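Local coordinates for protein gamma-glutamyl-gamma-aminobutyraldehyde dehydrogenase (Burkholderia cenocepacia, PDB 4LIH) that probably oxidises aldehydes, among them gamma-glutamyl-gamma-aminobutyraldehyde, to carboxylic acids with NAD(P)+ as the electron acceptor, as a member of the aldehyde dehydrogenase family, at residues 270-275 with 479-484; 167-172 with 244-249; 187-192 with 491-496; 434-439 with 453-458; 133-138 with 467-472. All blocks are in the same frame, centred on the assembly; numbering follows the deposited sequence.

Interaction 1 of 5, residues 270-275 with 479-484; sequences RAWLEL and SGNGRD
Asn481 reads the edge of strand 270-274 with both ends of its side-chain amide. ND2 gives an almost straight hydrogen bond (178°) to Ala271 O at 3.1 Å, lying on a carbonyl lone pair and in the amide plane, while OD1 accepts from Leu273 N at 2.9 Å, the donor standing well above the plane of the acceptor's carbonyl. A chi1 of 63° places CG between the backbone N and the carbonyl carbon, where the amide reaches both partners and imitates a neighbouring strand's peptide group. True backbone pairing follows: Leu275 N donates to Ser479 O at 3.0 Å, Asn481 N adds a weak bond to Leu273 O, and Glu274 and Gly480 form a single bridge.

Two glycines allow close packing. Gly480 CA approaches Leu273 O to 3.0 Å, and Gly482 CA lies 3.5 Å from Trp272 CZ3. The indole and the Asn481 amide have nearly parallel planes (12° apart), though the two side chains cross at about a right angle.

Water and charge dominate the far end. One water donates to both Leu273 O and Gly482 O; another donates to Asn481 O and Glu274 OE1. Glu274, predicted to be an active-site residue, bends at chi2 so that OE1 takes a weak bond from Asp484 N at 3.3 Å. Its OE1 is also 4.0 Å from Asp484 OD2, an oxygen paired in turn with Lys185. The chemistry implies a carboxylate only lightly held here, by a weak main-chain bond and a long water bond, beside a loop joined to the strand through the Asn481 amide and the bond from Leu275 N.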
# COMPACT_ATOMS: atom_id res chain seq x y z
N ARG A 270 -16.27 19.72 4.12
CA ARG A 270 -15.29 19.43 3.07
C ARG A 270 -15.93 19.70 1.74
O ARG A 270 -17.06 19.29 1.51
CB ARG A 270 -14.80 17.98 3.11
CG ARG A 270 -13.71 17.74 4.13
CD ARG A 270 -14.23 18.02 5.52
NE ARG A 270 -13.33 17.55 6.57
CZ ARG A 270 -12.74 18.30 7.50
NH1 ARG A 270 -12.81 19.62 7.48
NH2 ARG A 270 -12.03 17.71 8.43
N ALA A 271 -15.20 20.34 0.83
CA ALA A 271 -15.78 20.67 -0.46
C ALA A 271 -14.89 20.12 -1.55
O ALA A 271 -13.68 20.42 -1.57
CB ALA A 271 -15.99 22.15 -0.64
N TRP A 272 -15.51 19.39 -2.46
CA TRP A 272 -14.83 18.65 -3.51
C TRP A 272 -15.47 18.91 -4.86
O TRP A 272 -16.64 18.57 -5.07
CB TRP A 272 -14.87 17.15 -3.20
CG TRP A 272 -14.17 16.76 -1.97
CD1 TRP A 272 -14.73 16.46 -0.76
CD2 TRP A 272 -12.76 16.66 -1.80
NE1 TRP A 272 -13.75 16.16 0.14
CE2 TRP A 272 -12.53 16.25 -0.49
CE3 TRP A 272 -11.65 16.86 -2.66
CZ2 TRP A 272 -11.25 16.06 0.02
CZ3 TRP A 272 -10.37 16.66 -2.17
CH2 TRP A 272 -10.18 16.27 -0.82
N LEU A 273 -14.69 19.47 -5.79
CA LEU A 273 -15.25 19.93 -7.06
C LEU A 273 -14.62 19.22 -8.25
O LEU A 273 -13.43 19.02 -8.30
CB LEU A 273 -15.03 21.44 -7.26
CG LEU A 273 -15.34 22.40 -6.11
CD1 LEU A 273 -14.90 23.81 -6.51
CD2 LEU A 273 -16.82 22.34 -5.67
N GLU A 274 -15.46 18.91 -9.23
CA GLU A 274 -15.03 18.41 -10.54
C GLU A 274 -15.65 19.44 -11.49
O GLU A 274 -16.87 19.66 -11.48
CB GLU A 274 -15.60 17.00 -10.80
CG GLU A 274 -15.04 15.85 -9.98
CD GLU A 274 -13.76 15.23 -10.53
OE1 GLU A 274 -13.07 14.55 -9.78
OE2 GLU A 274 -13.45 15.41 -11.71
N LEU A 275 -14.82 20.12 -12.27
CA LEU A 275 -15.26 21.30 -13.02
C LEU A 275 -14.96 21.06 -14.49
O LEU A 275 -14.76 19.91 -14.88
CB LEU A 275 -14.58 22.54 -12.45
CG LEU A 275 -14.76 22.75 -10.94
CD1 LEU A 275 -13.93 23.95 -10.45
CD2 LEU A 275 -16.24 22.94 -10.64
N SER A 479 -9.69 22.95 -12.85
CA SER A 479 -10.63 21.89 -13.30
C SER A 479 -11.16 21.03 -12.16
O SER A 479 -11.83 20.01 -12.40
CB SER A 479 -10.04 21.00 -14.39
OG SER A 479 -9.86 21.69 -15.63
N GLY A 480 -10.91 21.44 -10.92
CA GLY A 480 -11.51 20.78 -9.73
C GLY A 480 -10.46 20.28 -8.77
O GLY A 480 -9.30 20.21 -9.11
N ASN A 481 -10.86 19.92 -7.56
CA ASN A 481 -9.94 19.35 -6.58
C ASN A 481 -10.40 17.94 -6.16
O ASN A 481 -11.60 17.67 -6.08
CB ASN A 481 -9.82 20.27 -5.37
CG ASN A 481 -11.16 20.44 -4.62
OD1 ASN A 481 -12.16 20.81 -5.20
ND2 ASN A 481 -11.14 20.17 -3.30
N GLY A 482 -9.46 17.03 -5.90
CA GLY A 482 -9.89 15.68 -5.49
C GLY A 482 -10.12 14.88 -6.75
O GLY A 482 -9.98 15.42 -7.86
N ARG A 483 -10.44 13.60 -6.57
CA ARG A 483 -10.61 12.68 -7.63
C ARG A 483 -11.91 11.84 -7.43
O ARG A 483 -12.26 11.40 -6.34
CB ARG A 483 -9.40 11.78 -7.74
CG ARG A 483 -8.05 12.51 -7.90
CD ARG A 483 -8.03 13.05 -9.30
NE ARG A 483 -6.80 13.71 -9.69
CZ ARG A 483 -6.56 15.00 -9.56
NH1 ARG A 483 -7.44 15.80 -9.00
NH2 ARG A 483 -5.44 15.47 -10.04
N ASP A 484 -12.56 11.55 -8.54
CA ASP A 484 -13.55 10.51 -8.67
C ASP A 484 -12.95 9.23 -9.24
O ASP A 484 -11.85 9.25 -9.86
CB ASP A 484 -14.71 11.03 -9.53
CG ASP A 484 -15.63 12.04 -8.80
OD1 ASP A 484 -15.54 12.32 -7.59
OD2 ASP A 484 -16.52 12.61 -9.51
O HOH W 1 -11.39 17.23 -9.47
O HOH W 2 -13.48 15.52 -6.78

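Interaction 2 of 5, residues 167-172 with 244-249; sequences GVVAAV and VDCIAF
Val172 and Phe249 meet on one face of a pair of parallel strands, 168-172 and 246-249, whose directions differ by 20°. The strands present two faces, and the torsions decide which atoms touch on each. Val172 directs its CG1 anti to the backbone N (chi1 179°), bringing that methyl to the edge of the Phe249 ring, 3.8 Å from CD1. The other branch, CG2, turns instead to Ile247 CD1 at 4.1 Å. Ile247 is extended through both torsions, which carries its CD1 along to that methyl while CG1 stays beside Ala170 CB. Ala170 CB also receives Val244 CG1 at 3.8 Å, and helix 253-266 packs on Ile247 and Phe249. The other face bears Val169, whose CG2 lies 4.2 Å from Cys246 CB, together with Ala171 and Ala248; Tyr493 rests against Val169 and Ala248.

Between the faces runs the regular parallel ladder, with Ala170 N to Cys246 O at 2.9 Å and Ala248 N to Ala170 O at 2.9 Å. At its start the side chain of Asp245 substitutes for a backbone acceptor: OD2 offers its anti lone pair to Val168 N at 2.8 Å, in a nearly straight bond (178°), while Asp245 N returns a bond to Val168 O. In this Rossmann-like sheet, characteristic of the cofactor domain of aldehyde dehydrogenases, a backbone ladder flanked by apolar side chains thus ends at a charged one, whose OD2 is shared between Val168 N and Arg75.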
# COMPACT_ATOMS: atom_id res chain seq x y z
N GLY A 167 -19.76 11.38 7.63
CA GLY A 167 -21.16 11.57 8.13
C GLY A 167 -22.19 11.81 7.03
O GLY A 167 -22.63 10.88 6.36
N VAL A 168 -22.65 13.06 6.92
CA VAL A 168 -23.62 13.40 5.92
C VAL A 168 -22.96 14.05 4.69
O VAL A 168 -22.28 15.13 4.80
CB VAL A 168 -24.74 14.34 6.47
CG1 VAL A 168 -25.63 14.77 5.33
CG2 VAL A 168 -25.55 13.67 7.60
N VAL A 169 -23.16 13.41 3.53
CA VAL A 169 -22.57 13.88 2.26
C VAL A 169 -23.65 14.41 1.34
O VAL A 169 -24.65 13.75 1.13
CB VAL A 169 -21.83 12.74 1.55
CG1 VAL A 169 -21.30 13.17 0.21
CG2 VAL A 169 -20.67 12.22 2.42
N ALA A 170 -23.48 15.66 0.88
CA ALA A 170 -24.31 16.25 -0.15
C ALA A 170 -23.60 16.08 -1.47
O ALA A 170 -22.41 16.30 -1.55
CB ALA A 170 -24.57 17.72 0.16
N ALA A 171 -24.31 15.61 -2.47
CA ALA A 171 -23.80 15.56 -3.85
C ALA A 171 -24.70 16.33 -4.82
O ALA A 171 -25.89 16.04 -4.94
CB ALA A 171 -23.68 14.13 -4.27
N VAL A 172 -24.11 17.30 -5.53
CA VAL A 172 -24.79 18.10 -6.52
C VAL A 172 -24.16 17.78 -7.86
O VAL A 172 -22.95 17.99 -8.04
CB VAL A 172 -24.61 19.61 -6.21
CG1 VAL A 172 -25.30 20.48 -7.27
CG2 VAL A 172 -25.09 19.94 -4.80
N VAL A 244 -24.44 19.20 7.24
CA VAL A 244 -23.82 18.47 6.13
C VAL A 244 -22.29 18.57 6.41
O VAL A 244 -21.78 19.62 6.73
CB VAL A 244 -24.18 19.12 4.79
CG1 VAL A 244 -23.30 18.62 3.64
CG2 VAL A 244 -25.66 18.90 4.48
N ASP A 245 -21.59 17.45 6.24
CA ASP A 245 -20.20 17.34 6.60
C ASP A 245 -19.27 17.43 5.39
O ASP A 245 -18.08 17.64 5.54
CB ASP A 245 -20.00 16.00 7.29
CG ASP A 245 -20.81 15.88 8.58
OD1 ASP A 245 -20.54 16.69 9.50
OD2 ASP A 245 -21.67 14.99 8.70
N CYS A 246 -19.83 17.27 4.21
CA CYS A 246 -19.05 17.18 2.97
C CYS A 246 -19.95 17.49 1.82
O CYS A 246 -21.06 17.05 1.83
CB CYS A 246 -18.48 15.77 2.79
SG CYS A 246 -17.85 15.45 1.15
N ILE A 247 -19.48 18.27 0.84
CA ILE A 247 -20.25 18.51 -0.36
C ILE A 247 -19.35 18.19 -1.57
O ILE A 247 -18.23 18.71 -1.66
CB ILE A 247 -20.85 19.95 -0.44
CG1 ILE A 247 -21.73 20.06 -1.69
CG2 ILE A 247 -19.74 21.02 -0.49
CD1 ILE A 247 -22.76 21.16 -1.65
N ALA A 248 -19.86 17.33 -2.45
CA ALA A 248 -19.21 16.90 -3.71
C ALA A 248 -20.03 17.40 -4.90
O ALA A 248 -21.21 17.10 -4.99
CB ALA A 248 -19.11 15.37 -3.75
N PHE A 249 -19.39 18.18 -5.79
CA PHE A 249 -20.04 18.91 -6.88
C PHE A 249 -19.31 18.63 -8.18
O PHE A 249 -18.08 18.52 -8.23
CB PHE A 249 -20.02 20.42 -6.55
CG PHE A 249 -20.44 21.32 -7.69
CD1 PHE A 249 -21.75 21.62 -7.89
CD2 PHE A 249 -19.49 21.92 -8.52
CE1 PHE A 249 -22.15 22.45 -8.91
CE2 PHE A 249 -19.88 22.77 -9.53
CZ PHE A 249 -21.22 23.03 -9.74

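Interaction 3 of 5, residues 187-192 with 491-496; sequences GPALAA and EKYTEL
Tyr493 lays its ring against helix 178-191, and the course of the side chain explains most of the contact. CB begins the approach, 4.1 Å from Ala189 CA. With CG anti to the carbonyl carbon (chi1 -58°), the ring is swung onto the helix, and CG comes to 3.8 Å from Ala189 CB. That methyl stands over the ring centre in a CH-pi contact, 3.8 Å from the centroid and 10° off the ring normal. Along one side of the ring, CD2 lies 3.7 Å from Ala189 N, and CE2 then reaches Pro188 CG at 3.7 Å. On the other side, CD1 lies near Cys246 SG and CE1 meets Val169 CG1. The tip, OH, extends to Ala248 CB. Lys492 CB occupies the opposite ring face. Tyr493 thus sits between helix 178-191 and strands 157-172 and 246-250, joining helix to sheet.

Beyond the ring, Ala192 CB meets Thr494 CG2 at 4.0 Å; the hydroxyl of Thr494 bonds to Arg163. No hydrogen bond links the segments directly. The chemistry implies a direct contact that is apolar, an aromatic face against small groups, while Asn194 supplies the polar link by donating to both Ala189 O and Tyr493 O.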
# COMPACT_ATOMS: atom_id res chain seq x y z
N GLY A 187 -21.67 6.09 -5.10
CA GLY A 187 -20.97 4.78 -5.03
C GLY A 187 -19.92 4.76 -3.95
O GLY A 187 -20.03 4.02 -2.96
N PRO A 188 -18.91 5.62 -4.07
CA PRO A 188 -17.93 5.63 -2.96
C PRO A 188 -18.46 6.19 -1.62
O PRO A 188 -18.10 5.70 -0.55
CB PRO A 188 -16.83 6.53 -3.49
CG PRO A 188 -17.43 7.33 -4.61
CD PRO A 188 -18.45 6.41 -5.24
N ALA A 189 -19.27 7.26 -1.67
CA ALA A 189 -19.73 7.84 -0.40
C ALA A 189 -20.50 6.79 0.43
O ALA A 189 -20.30 6.72 1.63
CB ALA A 189 -20.59 9.09 -0.61
N LEU A 190 -21.37 6.01 -0.21
CA LEU A 190 -22.22 5.06 0.51
C LEU A 190 -21.41 3.86 0.94
O LEU A 190 -21.64 3.31 1.98
CB LEU A 190 -23.40 4.58 -0.33
CG LEU A 190 -24.48 5.64 -0.51
CD1 LEU A 190 -25.40 5.21 -1.63
CD2 LEU A 190 -25.25 5.90 0.81
N ALA A 191 -20.43 3.48 0.13
CA ALA A 191 -19.64 2.30 0.47
C ALA A 191 -18.93 2.56 1.78
O ALA A 191 -18.79 1.66 2.61
CB ALA A 191 -18.68 2.01 -0.65
N ALA A 192 -18.46 3.81 1.95
CA ALA A 192 -17.74 4.22 3.17
C ALA A 192 -18.66 4.26 4.44
O ALA A 192 -18.20 4.26 5.58
CB ALA A 192 -17.06 5.55 2.90
N GLU A 491 -11.28 9.09 -0.10
CA GLU A 491 -10.66 10.10 0.77
C GLU A 491 -11.57 11.31 0.91
O GLU A 491 -11.57 12.00 1.94
CB GLU A 491 -9.27 10.50 0.23
CG GLU A 491 -8.39 9.34 -0.29
CD GLU A 491 -7.08 9.78 -0.97
OE1 GLU A 491 -6.83 10.99 -1.08
OE2 GLU A 491 -6.27 8.93 -1.42
N LYS A 492 -12.39 11.57 -0.10
CA LYS A 492 -13.30 12.71 -0.07
C LYS A 492 -14.43 12.56 0.93
O LYS A 492 -15.05 13.54 1.30
CB LYS A 492 -13.89 12.96 -1.46
CG LYS A 492 -12.84 13.09 -2.54
CD LYS A 492 -13.42 13.64 -3.82
CE LYS A 492 -14.65 12.88 -4.28
NZ LYS A 492 -14.39 11.43 -4.38
N TYR A 493 -14.66 11.32 1.39
CA TYR A 493 -15.87 10.94 2.15
C TYR A 493 -15.53 10.28 3.49
O TYR A 493 -16.44 9.72 4.16
CB TYR A 493 -16.68 9.96 1.29
CG TYR A 493 -17.07 10.51 -0.07
CD1 TYR A 493 -17.79 11.70 -0.19
CD2 TYR A 493 -16.71 9.85 -1.23
CE1 TYR A 493 -18.14 12.21 -1.42
CE2 TYR A 493 -17.01 10.38 -2.47
CZ TYR A 493 -17.75 11.54 -2.57
OH TYR A 493 -18.07 12.06 -3.78
N THR A 494 -14.22 10.29 3.82
CA THR A 494 -13.70 9.74 5.07
C THR A 494 -12.75 10.74 5.74
O THR A 494 -12.23 11.64 5.08
CB THR A 494 -12.92 8.40 4.86
OG1 THR A 494 -11.85 8.61 3.96
CG2 THR A 494 -13.81 7.36 4.25
N GLU A 495 -12.52 10.53 7.04
CA GLU A 495 -11.45 11.17 7.78
C GLU A 495 -10.46 10.12 8.25
O GLU A 495 -10.83 8.99 8.57
CB GLU A 495 -11.98 11.88 9.01
CG GLU A 495 -13.06 12.90 8.70
CD GLU A 495 -12.49 14.22 8.21
OE1 GLU A 495 -13.34 15.10 7.90
OE2 GLU A 495 -11.23 14.41 8.16
N LEU A 496 -9.21 10.55 8.31
CA LEU A 496 -8.17 9.80 9.00
C LEU A 496 -8.20 10.06 10.48
O LEU A 496 -8.43 11.19 10.97
CB LEU A 496 -6.76 10.18 8.47
CG LEU A 496 -6.48 9.75 7.01
CD1 LEU A 496 -5.44 10.64 6.34
CD2 LEU A 496 -5.98 8.34 6.98

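Interaction 4 of 5, residues 434-439 with 453-458; sequences LAAAVW and LRAGTV
Ala436 N donates to Thr457 O at 2.9 Å, and this bond anchors the parallel pairing of the two strands. Thr457 N in turn gives a weak bond to Leu434 O. CA-H groups fill the intervals: Ala435 CA lies 3.1 Å from Thr457 O, and Val458 CA lies 3.3 Å from Ala436 O.

Small side chains let the second segment pass close by. The methyl of Ala455 presses against the backbone at Ala435 C, 3.5 Å away, and stands 4.1 Å from Ala436 CB. The Ala436 methyl is met from elsewhere by Leu453 CB at 4.0 Å, with CD1 of the same leucine close behind and Val458 CG2 more distant. Leu453 holds CG anti to its carbonyl carbon (chi1 -62°), which lets the branch follow strand 435-439 and bring CD1 toward Ala437 O.

The two segments hold the strands of a beta-alpha-beta unit: strand 435-439, helix 443-452 and strand 457-460. Leu453 leaves the helix, Arg454 centres an inverse gamma turn, and the chain then enters the second strand beside the first.

Farther out, a water donates to Leu434 O and also hydrogen-bonds to Thr457 OG1 at 2.7 Å, spanning the start of the ladder. Leu434 itself reaches Cys309 and Thr310, and its side chain and that of Glu274, the predicted active-site residue, have their nearest atoms about 4 Å apart. Strand 280-283 flanks strand 435-439 with Pro280 against Ala436, whereas Thr457 and Val458 continue the sheet by pairing in parallel with a strand of the second subunit.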
# COMPACT_ATOMS: atom_id res chain seq x y z
N LEU A 434 -8.04 19.19 -16.73
CA LEU A 434 -8.81 17.97 -16.46
C LEU A 434 -8.21 16.73 -17.15
O LEU A 434 -8.13 15.65 -16.56
CB LEU A 434 -10.29 18.18 -16.82
CG LEU A 434 -11.23 17.07 -16.31
CD1 LEU A 434 -11.03 16.94 -14.80
CD2 LEU A 434 -12.72 17.28 -16.66
N ALA A 435 -7.75 16.91 -18.39
CA ALA A 435 -7.24 15.81 -19.14
C ALA A 435 -6.44 16.32 -20.30
O ALA A 435 -6.47 17.53 -20.63
CB ALA A 435 -8.39 14.92 -19.59
N ALA A 436 -5.71 15.37 -20.88
CA ALA A 436 -4.89 15.62 -22.05
C ALA A 436 -4.60 14.30 -22.75
O ALA A 436 -4.75 13.20 -22.19
CB ALA A 436 -3.61 16.31 -21.61
N ALA A 437 -4.14 14.39 -23.99
CA ALA A 437 -3.67 13.17 -24.69
C ALA A 437 -2.53 13.43 -25.65
O ALA A 437 -2.36 14.58 -26.09
CB ALA A 437 -4.83 12.56 -25.43
N VAL A 438 -1.72 12.39 -25.92
CA VAL A 438 -0.67 12.46 -26.91
C VAL A 438 -0.65 11.17 -27.74
O VAL A 438 -0.90 10.08 -27.20
CB VAL A 438 0.74 12.77 -26.32
CG1 VAL A 438 1.16 11.74 -25.26
CG2 VAL A 438 1.73 12.95 -27.45
N TRP A 439 -0.46 11.33 -29.05
CA TRP A 439 -0.39 10.19 -29.97
C TRP A 439 0.98 10.11 -30.60
O TRP A 439 1.36 11.00 -31.38
CB TRP A 439 -1.44 10.27 -31.08
CG TRP A 439 -2.87 10.28 -30.57
CD1 TRP A 439 -3.47 11.29 -29.88
CD2 TRP A 439 -3.84 9.22 -30.66
NE1 TRP A 439 -4.74 10.96 -29.58
CE2 TRP A 439 -5.00 9.68 -30.00
CE3 TRP A 439 -3.85 7.94 -31.23
CZ2 TRP A 439 -6.18 8.92 -29.95
CZ3 TRP A 439 -5.00 7.16 -31.14
CH2 TRP A 439 -6.16 7.66 -30.49
N LEU A 453 2.44 16.96 -19.36
CA LEU A 453 1.08 17.50 -19.49
C LEU A 453 0.42 17.65 -18.09
O LEU A 453 0.31 16.68 -17.34
CB LEU A 453 0.22 16.61 -20.43
CG LEU A 453 0.81 16.56 -21.86
CD1 LEU A 453 0.19 15.49 -22.76
CD2 LEU A 453 0.71 17.91 -22.56
N ARG A 454 -0.01 18.87 -17.77
CA ARG A 454 -0.48 19.19 -16.44
C ARG A 454 -1.97 18.92 -16.36
O ARG A 454 -2.78 19.85 -16.44
CB ARG A 454 -0.17 20.66 -16.12
CG ARG A 454 1.31 21.00 -16.03
CD ARG A 454 2.02 20.25 -14.93
NE ARG A 454 1.61 20.71 -13.59
CZ ARG A 454 2.20 20.33 -12.44
NH1 ARG A 454 3.24 19.50 -12.45
NH2 ARG A 454 1.77 20.82 -11.28
N ALA A 455 -2.33 17.64 -16.22
CA ALA A 455 -3.72 17.23 -16.23
C ALA A 455 -3.90 15.97 -15.41
O ALA A 455 -2.98 15.12 -15.33
CB ALA A 455 -4.23 17.04 -17.67
N GLY A 456 -5.10 15.80 -14.88
CA GLY A 456 -5.40 14.65 -13.98
C GLY A 456 -5.41 13.32 -14.68
O GLY A 456 -5.06 12.29 -14.07
N THR A 457 -5.86 13.30 -15.95
CA THR A 457 -5.81 12.10 -16.80
C THR A 457 -5.06 12.37 -18.09
O THR A 457 -5.36 13.33 -18.80
CB THR A 457 -7.22 11.57 -17.13
OG1 THR A 457 -7.99 11.35 -15.95
CG2 THR A 457 -7.22 10.25 -17.94
N VAL A 458 -4.02 11.57 -18.41
CA VAL A 458 -3.35 11.70 -19.66
C VAL A 458 -3.51 10.38 -20.42
O VAL A 458 -3.15 9.30 -19.91
CB VAL A 458 -1.86 12.10 -19.52
CG1 VAL A 458 -1.21 12.15 -20.88
CG2 VAL A 458 -1.70 13.45 -18.81
O HOH W 3 -9.35 13.59 -15.14

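Interaction 5 of 5, residues 133-138 with 467-472; sequences AYCVEW and GDMNFP
Met469 is wedged between Tyr134 and Trp138 on helix 121-142, and here the packing is tight. Its CB sits over the five-membered ring of the indole in a CH-pi contact, 3.5 Å from the centroid and 9° off the normal; CG follows across the same system, 3.4 Å from Trp138 CD2. Bends at chi2 and chi3 (both 48°) then fold the thioether back to the helix, so that CE touches Cys135 CB at 3.9 Å and SD makes an oblique Met-aromatic contact with the indole. Tyr134 slides past the methionine in the reverse direction. Its OH accepts a nearly straight bond (177°) from Met469 N at 2.9 Å.

That donor belongs to a type I beta turn from Asp468 to Phe471, reinforced by an Asx turn. Asp468 OD1 takes Asn470 N on its anti lone pair and Asn470 ND2 on its syn lone pair, each at 2.9 Å, which holds Asn470 against Asp468.

Toward solvent the fit relaxes: exposed Gly467 adds little more than its O, in the plane of the tyrosine ring at the edge, 3.3 Å from Tyr134 CE2. The indole rim is a looser but buried side, where Asn470 OD1 approaches Trp138 CZ2 at 3.6 Å, the amide standing nearly perpendicular to the ring. A third subunit covers it: Asp144 O of that subunit accepts from both Trp138 NE1 and Asn470 ND2, and its Arg89 and Lys145 make cation-pi contacts with Tyr134 and Trp138.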
# COMPACT_ATOMS: atom_id res chain seq x y z
N ALA A 133 -23.72 1.19 -12.56
CA ALA A 133 -23.86 -0.07 -11.85
C ALA A 133 -22.44 -0.58 -11.53
O ALA A 133 -22.20 -0.93 -10.40
CB ALA A 133 -24.61 -1.08 -12.67
N TYR A 134 -21.50 -0.43 -12.50
CA TYR A 134 -20.08 -0.85 -12.31
C TYR A 134 -19.44 -0.04 -11.22
O TYR A 134 -18.77 -0.58 -10.35
CB TYR A 134 -19.31 -0.77 -13.60
CG TYR A 134 -17.75 -0.78 -13.53
CD1 TYR A 134 -17.04 -1.85 -13.00
CD2 TYR A 134 -17.02 0.24 -14.12
CE1 TYR A 134 -15.66 -1.88 -12.96
CE2 TYR A 134 -15.63 0.22 -14.12
CZ TYR A 134 -14.95 -0.83 -13.56
OH TYR A 134 -13.56 -0.80 -13.57
N CYS A 135 -19.75 1.26 -11.18
CA CYS A 135 -19.19 2.08 -10.13
C CYS A 135 -19.65 1.64 -8.74
O CYS A 135 -18.83 1.46 -7.82
CB CYS A 135 -19.46 3.55 -10.40
SG CYS A 135 -18.82 4.66 -9.14
N VAL A 136 -20.94 1.41 -8.58
CA VAL A 136 -21.47 0.94 -7.32
C VAL A 136 -20.85 -0.44 -6.95
O VAL A 136 -20.44 -0.67 -5.81
CB VAL A 136 -22.99 0.87 -7.37
CG1 VAL A 136 -23.52 0.17 -6.12
CG2 VAL A 136 -23.55 2.29 -7.49
N GLU A 137 -20.81 -1.35 -7.90
CA GLU A 137 -20.27 -2.67 -7.65
C GLU A 137 -18.81 -2.66 -7.22
O GLU A 137 -18.39 -3.46 -6.34
CB GLU A 137 -20.41 -3.56 -8.90
CG GLU A 137 -21.85 -3.95 -9.27
CD GLU A 137 -22.05 -4.33 -10.73
OE1 GLU A 137 -21.18 -4.18 -11.61
OE2 GLU A 137 -23.15 -4.77 -11.03
N TRP A 138 -18.02 -1.81 -7.87
CA TRP A 138 -16.57 -1.78 -7.63
C TRP A 138 -16.31 -1.24 -6.23
O TRP A 138 -15.56 -1.83 -5.46
CB TRP A 138 -15.90 -0.92 -8.69
CG TRP A 138 -14.41 -1.03 -8.80
CD1 TRP A 138 -13.72 -1.86 -9.63
CD2 TRP A 138 -13.44 -0.27 -8.10
NE1 TRP A 138 -12.35 -1.69 -9.47
CE2 TRP A 138 -12.15 -0.68 -8.56
CE3 TRP A 138 -13.52 0.71 -7.11
CZ2 TRP A 138 -10.96 -0.16 -8.05
CZ3 TRP A 138 -12.32 1.28 -6.63
CH2 TRP A 138 -11.05 0.82 -7.12
N GLY A 467 -13.51 2.89 -19.20
CA GLY A 467 -14.20 3.43 -18.03
C GLY A 467 -13.70 2.88 -16.72
O GLY A 467 -14.45 2.87 -15.73
N ASP A 468 -12.42 2.48 -16.68
CA ASP A 468 -11.93 1.68 -15.60
C ASP A 468 -11.96 2.47 -14.30
O ASP A 468 -11.51 3.63 -14.23
CB ASP A 468 -10.54 1.18 -15.93
CG ASP A 468 -10.15 -0.03 -15.12
OD1 ASP A 468 -9.87 0.09 -13.92
OD2 ASP A 468 -10.16 -1.11 -15.70
N MET A 469 -12.49 1.84 -13.27
CA MET A 469 -12.59 2.45 -11.93
C MET A 469 -11.26 2.57 -11.23
O MET A 469 -11.15 3.27 -10.21
CB MET A 469 -13.63 1.58 -11.09
CG MET A 469 -14.44 2.31 -10.02
SD MET A 469 -15.19 3.85 -10.56
CE MET A 469 -15.97 3.48 -12.08
N ASN A 470 -10.20 1.93 -11.72
CA ASN A 470 -8.87 2.11 -11.10
C ASN A 470 -8.17 3.46 -11.33
O ASN A 470 -7.13 3.76 -10.69
CB ASN A 470 -7.94 0.98 -11.50
CG ASN A 470 -8.27 -0.32 -10.78
OD1 ASN A 470 -7.82 -0.55 -9.66
ND2 ASN A 470 -8.93 -1.22 -11.48
N PHE A 471 -8.72 4.30 -12.21
CA PHE A 471 -7.98 5.51 -12.59
C PHE A 471 -8.64 6.73 -11.97
O PHE A 471 -9.66 7.16 -12.48
CB PHE A 471 -7.96 5.62 -14.12
CG PHE A 471 -7.20 4.54 -14.82
CD1 PHE A 471 -5.87 4.33 -14.55
CD2 PHE A 471 -7.85 3.70 -15.74
CE1 PHE A 471 -5.17 3.34 -15.21
CE2 PHE A 471 -7.15 2.72 -16.40
CZ PHE A 471 -5.80 2.55 -16.17
N PRO A 472 -8.05 7.32 -10.89
CA PRO A 472 -8.63 8.57 -10.37
C PRO A 472 -8.71 9.61 -11.47
O PRO A 472 -7.89 9.59 -12.36
CB PRO A 472 -7.63 9.01 -9.30
CG PRO A 472 -6.32 8.34 -9.66
CD PRO A 472 -6.70 7.05 -10.30

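Overall arrangement
Interactions 1, 2 and 3 gather around one mixed sheet, their centres 10 to 14 Å apart. Strand 246-250 lies between strands 157-172 and 270-274, while strand 494-502 pairs antiparallel with 157-172. Interaction 4 belongs to the second sheet, its centre about 28 Å from that of interaction 2, but it touches interaction 1 through Leu434. Along the chain, interaction 2 closes before interaction 1 opens, whereas interactions 1 and 5 alternate. The long connection between strands 457-460 and 494-502 contributes to interactions 1, 3 and 5, linking helix 121-142 and the first sheet; predicted active-site Glu274 lies in interaction 1, with Leu434 close to it. Neighbouring subunits reach interactions 1, 3, 4 and 5, so active-site framework and tetramer assembly share elements.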